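Local coordinates for protein AopB (Aeromonas hydrophila, PDB 3WXX) that probably acts as a hydrophobic translocator of the type III secretion system, inserting into host membranes as part of the translocon after its chaperone AcrH releases it, at residues S129-I132 / G133-I137; A186-L189 / V190-S194. All coordinates share one frame; numbering follows the deposited sequence.

Contact 1: S129-I132 / G133-I137; sequences SMVI and GAILI
V131 and I135 sit one helical turn apart and meet by their branches, CG1 of V131 reaching CD1 of I135 at 4.4 Å; alongside, CG2 of I132 comes equally loosely to CD1 of L136. These are two loose apolar i/i+4 pairs along adjacent lines of the helix. In I135, CG1 lies beside the backbone N (chi1 -70°), which turns it back along the helix until CG1 is 3.3 Å from V131 O.

The backbone supplies the polar part. A134 N gives a hydrogen bond to M130 O (2.7 Å), entering close to the line of the carbonyl bond, and L136 N reaches I132 O at 3.0 Å in the carbonyl plane. I135 N to V131 O is bent more, with the donor tilted 23° from the plane of the V131 carbonyl, while the bond from G133 N to S129 O is weak at 3.3 Å.

Both segments belong to helix 126-151, in a predicted transmembrane region. I132, I135 and L136 pack on helix 91-113, V131 packs on Y85, and I132 and I135 on M88, of the AcrH chain, and M130, a selenomethionine, and I137 lean on helix 201-217.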
loop_
_atom_site.group_PDB
_atom_site.type_symbol
_atom_site.label_atom_id
_atom_site.label_comp_id
_atom_site.label_asym_id
_atom_site.label_seq_id
_atom_site.Cartn_x
_atom_site.Cartn_y
_atom_site.Cartn_z
ATOM N N SER B 129 -8.653 4.518 0.227
ATOM C CA SER B 129 -9.863 4.767 0.961
ATOM C C SER B 129 -10.666 3.501 1.270
ATOM O O SER B 129 -11.112 3.304 2.402
ATOM C CB SER B 129 -10.703 5.712 0.145
ATOM O OG SER B 129 -11.638 6.317 0.986
HETATM N N MSE B 130 -10.803 2.612 0.288
HETATM C CA MSE B 130 -11.408 1.332 0.550
HETATM C C MSE B 130 -10.565 0.537 1.515
HETATM O O MSE B 130 -11.108 -0.172 2.392
HETATM C CB MSE B 130 -11.568 0.471 -0.682
HETATM C CG MSE B 130 -11.571 -1.037 -0.309
HETATM SE SE MSE B 130 -11.176 -1.985 -1.954
HETATM C CE MSE B 130 -11.996 -0.850 -3.405
ATOM N N VAL B 131 -9.238 0.583 1.339
ATOM C CA VAL B 131 -8.337 -0.150 2.237
ATOM C C VAL B 131 -8.583 0.266 3.697
ATOM O O VAL B 131 -8.584 -0.569 4.589
ATOM C CB VAL B 131 -6.851 0.020 1.826
ATOM C CG1 VAL B 131 -5.942 -0.740 2.757
ATOM C CG2 VAL B 131 -6.639 -0.479 0.403
ATOM N N ILE B 132 -8.875 1.537 3.949
ATOM C CA ILE B 132 -9.282 1.918 5.315
ATOM C C ILE B 132 -10.522 1.166 5.752
ATOM O O ILE B 132 -10.562 0.617 6.830
ATOM C CB ILE B 132 -9.533 3.426 5.449
ATOM C CG1 ILE B 132 -8.206 4.151 5.599
ATOM C CG2 ILE B 132 -10.368 3.722 6.682
ATOM C CD1 ILE B 132 -8.306 5.605 5.211
ATOM N N GLY B 133 -11.523 1.143 4.885
ATOM C CA GLY B 133 -12.716 0.295 5.089
ATOM C C GLY B 133 -12.415 -1.165 5.370
ATOM O O GLY B 133 -12.902 -1.728 6.338
ATOM N N ALA B 134 -11.552 -1.764 4.551
ATOM C CA ALA B 134 -11.149 -3.162 4.741
ATOM C C ALA B 134 -10.509 -3.400 6.098
ATOM O O ALA B 134 -10.706 -4.463 6.742
ATOM C CB ALA B 134 -10.216 -3.598 3.625
ATOM N N ILE B 135 -9.768 -2.405 6.552
ATOM C CA ILE B 135 -9.125 -2.458 7.894
ATOM C C ILE B 135 -10.127 -2.366 9.037
ATOM O O ILE B 135 -10.031 -3.117 10.004
ATOM C CB ILE B 135 -8.039 -1.382 8.034
ATOM C CG1 ILE B 135 -6.846 -1.758 7.126
ATOM C CG2 ILE B 135 -7.672 -1.199 9.485
ATOM C CD1 ILE B 135 -5.719 -0.764 7.114
ATOM N N LEU B 136 -11.137 -1.527 8.880
ATOM C CA LEU B 136 -12.299 -1.538 9.811
ATOM C C LEU B 136 -13.073 -2.860 9.864
ATOM O O LEU B 136 -13.357 -3.365 10.942
ATOM C CB LEU B 136 -13.297 -0.454 9.436
ATOM C CG LEU B 136 -12.869 0.937 9.872
ATOM C CD1 LEU B 136 -13.590 1.975 9.030
ATOM C CD2 LEU B 136 -13.121 1.134 11.362
ATOM N N ILE B 137 -13.373 -3.428 8.697
ATOM C CA ILE B 137 -14.018 -4.740 8.653
ATOM C C ILE B 137 -13.126 -5.907 9.103
ATOM O O ILE B 137 -13.582 -6.783 9.823
ATOM C CB ILE B 137 -14.483 -5.108 7.251
ATOM C CG1 ILE B 137 -15.392 -4.024 6.665
ATOM C CG2 ILE B 137 -15.169 -6.458 7.268
ATOM C CD1 ILE B 137 -16.681 -3.831 7.422
#

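Contact 2: A186-L189 / V190-S194; sequences AEIL and VAIVS
The segments 186-189 and 190-194 are consecutive turns of an alpha helix, 179-198, which lies in a predicted transmembrane region of this SseC-like translocator and here packs against other helices of the same chain. The i/i+4 ladder of backbone bonds is its frame. A191 N donates to E187 O at 2.8 Å, with an N-H...O angle of 171°, and V193 N reaches L189 O at 3.2 Å, its donor tilted 20° from the carbonyl plane. V190 N and I192 N continue the series to A186 O and I188 O, although the positions of these two acceptors are less sure.

Side chains follow the same spacing. I188 and I192 run side by side and point the same way, though the spacing of their ends is doubtful in the model; on helix 201-217, I188 packs on V211 and I192 on M208. L189 and V193 make a looser pair, CD1 of L189 lying 4.3 Å from CG2 of V193. E187 is the acidic residue among these largely apolar side chains, and it is buried. With CG anti to the backbone N (chi1 -164°) and a bend at chi2, its carboxylate swings toward the following turn, where OE2 of E187 lies beside CG2 of V190, the two side chains crossing obliquely. V190 packs on A154 in a loop. A191 turns its methyl to V145, M148 and M149 of helix 126-151, whereas S194 meets T36 and A39 of helix 24-42. The buried hydroxyl of S194 folds back on its own helix: S194 OG to V190 O is modelled at 2.5 Å, too short to take at face value, whereas S194 N bonds to V190 O at 2.8 Å.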
loop_
_atom_site.group_PDB
_atom_site.type_symbol
_atom_site.label_atom_id
_atom_site.label_comp_id
_atom_site.label_asym_id
_atom_site.label_seq_id
_atom_site.Cartn_x
_atom_site.Cartn_y
_atom_site.Cartn_z
ATOM N N ALA B 186 -9.741 -6.545 -11.401
ATOM C CA ALA B 186 -8.728 -7.504 -11.786
ATOM C C ALA B 186 -7.765 -7.675 -10.650
ATOM O O ALA B 186 -7.522 -8.795 -10.196
ATOM C CB ALA B 186 -7.978 -7.027 -13.021
ATOM N N GLU B 187 -7.248 -6.533 -10.176
ATOM C CA GLU B 187 -6.265 -6.491 -9.083
ATOM C C GLU B 187 -6.824 -7.067 -7.785
ATOM O O GLU B 187 -6.181 -7.905 -7.126
ATOM C CB GLU B 187 -5.788 -5.056 -8.850
ATOM C CG GLU B 187 -4.515 -4.977 -8.030
ATOM C CD GLU B 187 -3.466 -6.026 -8.417
ATOM O OE1 GLU B 187 -2.947 -5.978 -9.566
ATOM O OE2 GLU B 187 -3.162 -6.906 -7.563
ATOM N N ILE B 188 -8.046 -6.659 -7.450
ATOM C CA ILE B 188 -8.682 -7.188 -6.261
ATOM C C ILE B 188 -8.638 -8.682 -6.357
ATOM O O ILE B 188 -8.084 -9.348 -5.505
ATOM C CB ILE B 188 -10.134 -6.763 -6.117
ATOM C CG1 ILE B 188 -10.254 -5.252 -5.926
ATOM C CG2 ILE B 188 -10.781 -7.522 -4.953
ATOM C CD1 ILE B 188 -11.704 -4.799 -5.757
ATOM N N LEU B 189 -9.221 -9.201 -7.430
ATOM C CA LEU B 189 -9.333 -10.626 -7.624
ATOM C C LEU B 189 -7.994 -11.302 -7.553
ATOM O O LEU B 189 -7.863 -12.317 -6.876
ATOM C CB LEU B 189 -9.995 -10.901 -8.949
ATOM C CG LEU B 189 -10.075 -12.348 -9.439
ATOM C CD1 LEU B 189 -10.604 -13.313 -8.387
ATOM C CD2 LEU B 189 -10.960 -12.341 -10.679
ATOM N N VAL B 190 -6.975 -10.741 -8.198
ATOM C CA VAL B 190 -5.640 -11.397 -8.143
ATOM C C VAL B 190 -5.145 -11.419 -6.670
ATOM O O VAL B 190 -4.683 -12.465 -6.171
ATOM C CB VAL B 190 -4.573 -10.838 -9.155
ATOM C CG1 VAL B 190 -5.201 -10.148 -10.362
ATOM C CG2 VAL B 190 -3.607 -9.881 -8.474
ATOM N N ALA B 191 -5.287 -10.276 -5.980
ATOM C CA ALA B 191 -4.894 -10.163 -4.560
ATOM C C ALA B 191 -5.541 -11.233 -3.681
ATOM O O ALA B 191 -4.864 -11.852 -2.854
ATOM C CB ALA B 191 -5.212 -8.768 -4.015
ATOM N N ILE B 192 -6.856 -11.438 -3.857
ATOM C CA ILE B 192 -7.572 -12.502 -3.123
ATOM C C ILE B 192 -6.945 -13.868 -3.336
ATOM O O ILE B 192 -6.767 -14.640 -2.386
ATOM C CB ILE B 192 -9.060 -12.602 -3.497
ATOM C CG1 ILE B 192 -9.840 -11.507 -2.786
ATOM C CG2 ILE B 192 -9.640 -13.893 -2.988
ATOM C CD1 ILE B 192 -9.954 -10.249 -3.583
ATOM N N VAL B 193 -6.623 -14.163 -4.588
ATOM C CA VAL B 193 -6.020 -15.439 -4.888
ATOM C C VAL B 193 -4.679 -15.481 -4.174
ATOM O O VAL B 193 -4.386 -16.424 -3.427
ATOM C CB VAL B 193 -5.853 -15.644 -6.407
ATOM C CG1 VAL B 193 -5.097 -16.927 -6.692
ATOM C CG2 VAL B 193 -7.210 -15.676 -7.098
ATOM N N SER B 194 -3.867 -14.452 -4.409
ATOM C CA SER B 194 -2.542 -14.370 -3.785
ATOM C C SER B 194 -2.656 -14.594 -2.281
ATOM O O SER B 194 -1.811 -15.281 -1.716
ATOM C CB SER B 194 -1.874 -13.022 -4.072
ATOM O OG SER B 194 -2.382 -12.441 -5.274
#

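Contact 1 closes on helix 126-151 before contact 2 opens on helix 179-198, so the two follow in series along the chain, both in the part of it related to SseC proteins and in separate predicted transmembrane regions. Their centres are about 16 Å apart and their nearest atoms about 5 Å, without touching. The connection is indirect: the later part of helix 126-151 packs on contact 2, and helix 201-217 takes side chains from both. Only contact 1 also meets AcrH. The pair thus exemplifies how, in the chaperone complex, apolar helices predicted to span a membrane can be covered partly by one another and partly by the chaperone.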